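Local coordinates for Thiol:disulfide interchange protein (Proteus mirabilis, PDB 4OCF) that probably acts as a periplasmic disulfide oxidoreductase of the DsbA type, exchanging disulfide bonds with other proteins through a redox-active centre, at residues A[14-19]-A[145-150]. The protein carries 1 engineered substitution. Sequence-based numbering, arbitrary orientation.
Sequences LSKPVA and DFQING
V18 lays a methyl on the ring of F146 in a CH-pi contact between two loops, one joining strands 11-13 and 24-28, the other leading from helix 130-145 into strand 153-156. CG2 of V18 stands over the ring centre, 3.9 Å from the centroid and 9° off the normal. With CG1 anti to the backbone N (chi1 174°), that second branch is displaced past the CE2-CZ bond, 3.8 Å from CZ of F146. CG2 also rests against O of D145, 3.3 Å away. L14, buried beside V155, brings CD2 obliquely to the same ring, 4.4 Å from CD1 of F146. In this thioredoxin-fold protein the contact joins the loop after outermost strand 11-13 to a helix end closed by a Schellman motif, in which Q147 takes the positive phi (54°). F146, a large apolar ring, suits the buried place between V18 and F27 and V25 of the sheet, whereas Q147 reaches across to segment 14-19 on the more exposed side. The side chains of Q147 and K16 cross at about a right angle, NE2 of Q147 lying 3.7 Å from CD of K16. An amide suits this place: its OE1 accepts a weak bond from a water 2.9 Å away, which itself accepts from the backbone N-H of S15 and so bridges the segments.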
loop_
_atom_site.group_PDB
_atom_site.type_symbol
_atom_site.label_atom_id
_atom_site.label_comp_id
_atom_site.label_asym_id
_atom_site.label_seq_id
_atom_site.Cartn_x
_atom_site.Cartn_y
_atom_site.Cartn_z
ATOM N N LEU A 14 -9.707 9.681 -11.891
ATOM C CA LEU A 14 -8.599 9.322 -12.771
ATOM C C LEU A 14 -8.959 9.785 -14.163
ATOM O O LEU A 14 -10.084 9.597 -14.601
ATOM C CB LEU A 14 -8.344 7.817 -12.806
ATOM C CG LEU A 14 -7.305 7.277 -11.814
ATOM C CD1 LEU A 14 -7.652 7.620 -10.391
ATOM C CD2 LEU A 14 -7.207 5.780 -11.962
ATOM N N SER A 15 -7.990 10.369 -14.856
ATOM C CA SER A 15 -8.180 10.808 -16.231
ATOM C C SER A 15 -8.449 9.632 -17.170
ATOM O O SER A 15 -9.257 9.728 -18.083
ATOM C CB SER A 15 -6.928 11.528 -16.701
ATOM O OG SER A 15 -7.089 11.964 -18.035
ATOM N N LYS A 16 -7.735 8.533 -16.939
ATOM C CA LYS A 16 -7.894 7.302 -17.704
ATOM C C LYS A 16 -8.245 6.211 -16.713
ATOM O O LYS A 16 -7.378 5.731 -15.970
ATOM C CB LYS A 16 -6.595 6.955 -18.424
ATOM C CG LYS A 16 -5.940 8.150 -19.145
ATOM C CD LYS A 16 -4.435 7.920 -19.426
ATOM C CE LYS A 16 -4.194 6.935 -20.592
ATOM N NZ LYS A 16 -2.854 7.089 -21.256
ATOM N N PRO A 17 -9.525 5.844 -16.656
ATOM C CA PRO A 17 -9.986 4.808 -15.721
ATOM C C PRO A 17 -9.390 3.445 -16.042
ATOM O O PRO A 17 -9.076 3.176 -17.204
ATOM C CB PRO A 17 -11.492 4.803 -15.923
ATOM C CG PRO A 17 -11.791 6.131 -16.482
ATOM C CD PRO A 17 -10.644 6.468 -17.364
ATOM N N VAL A 18 -9.221 2.614 -15.015
ATOM C CA VAL A 18 -8.626 1.298 -15.155
ATOM C C VAL A 18 -9.714 0.232 -15.041
ATOM O O VAL A 18 -10.434 0.124 -14.026
ATOM C CB VAL A 18 -7.547 1.039 -14.069
ATOM C CG1 VAL A 18 -7.032 -0.385 -14.136
ATOM C CG2 VAL A 18 -6.404 2.058 -14.192
ATOM N N ALA A 19 -9.821 -0.566 -16.088
ATOM C CA ALA A 19 -10.838 -1.590 -16.148
ATOM C C ALA A 19 -10.309 -2.861 -15.502
ATOM O O ALA A 19 -9.124 -3.162 -15.613
ATOM C CB ALA A 19 -11.225 -1.836 -17.605
ATOM N N ASP A 145 -0.477 2.392 -14.743
ATOM C CA ASP A 145 -1.852 2.446 -15.238
ATOM C C ASP A 145 -2.770 3.316 -14.378
ATOM O O ASP A 145 -3.747 3.874 -14.879
ATOM C CB ASP A 145 -2.443 1.041 -15.332
ATOM C CG ASP A 145 -1.740 0.171 -16.353
ATOM O OD1 ASP A 145 -0.999 0.700 -17.208
ATOM O OD2 ASP A 145 -1.948 -1.049 -16.285
ATOM N N PHE A 146 -2.488 3.412 -13.082
ATOM C CA PHE A 146 -3.333 4.212 -12.188
ATOM C C PHE A 146 -2.808 5.628 -12.048
ATOM O O PHE A 146 -3.361 6.417 -11.285
ATOM C CB PHE A 146 -3.412 3.595 -10.800
ATOM C CG PHE A 146 -4.225 2.335 -10.731
ATOM C CD1 PHE A 146 -5.423 2.315 -10.029
ATOM C CD2 PHE A 146 -3.798 1.178 -11.353
ATOM C CE1 PHE A 146 -6.175 1.176 -9.956
ATOM C CE2 PHE A 146 -4.550 0.024 -11.267
ATOM C CZ PHE A 146 -5.741 0.024 -10.577
ATOM N N GLN A 147 -1.713 5.911 -12.746
ATOM C CA GLN A 147 -1.065 7.213 -12.735
ATOM C C GLN A 147 -0.728 7.675 -11.315
ATOM O O GLN A 147 -1.014 8.805 -10.921
ATOM C CB GLN A 147 -1.943 8.236 -13.465
ATOM C CG GLN A 147 -2.428 7.747 -14.845
ATOM C CD GLN A 147 -3.626 8.537 -15.377
ATOM O OE1 GLN A 147 -4.789 8.276 -15.014
ATOM N NE2 GLN A 147 -3.346 9.506 -16.255
ATOM N N ILE A 148 -0.120 6.780 -10.549
ATOM C CA ILE A 148 0.286 7.079 -9.188
ATOM C C ILE A 148 1.593 7.883 -9.160
ATOM O O ILE A 148 2.654 7.397 -9.587
ATOM C CB ILE A 148 0.450 5.784 -8.376
ATOM C CG1 ILE A 148 -0.878 5.000 -8.380
ATOM C CG2 ILE A 148 0.905 6.087 -6.964
ATOM C CD1 ILE A 148 -2.096 5.810 -7.931
ATOM N N ASN A 149 1.485 9.088 -8.620
ATOM C CA ASN A 149 2.571 10.072 -8.495
ATOM C C ASN A 149 3.083 10.290 -7.076
ATOM O O ASN A 149 4.011 11.068 -6.870
ATOM C CB ASN A 149 2.044 11.470 -8.880
ATOM C CG ASN A 149 1.771 11.613 -10.337
ATOM O OD1 ASN A 149 2.514 11.104 -11.170
ATOM N ND2 ASN A 149 0.699 12.324 -10.664
ATOM N N GLY A 150 2.410 9.713 -6.091
ATOM C CA GLY A 150 2.782 9.932 -4.710
ATOM C C GLY A 150 2.055 8.942 -3.830
ATOM O O GLY A 150 1.059 8.374 -4.237
HETATM O O HOH W 1 -5.157 10.557 -13.321
#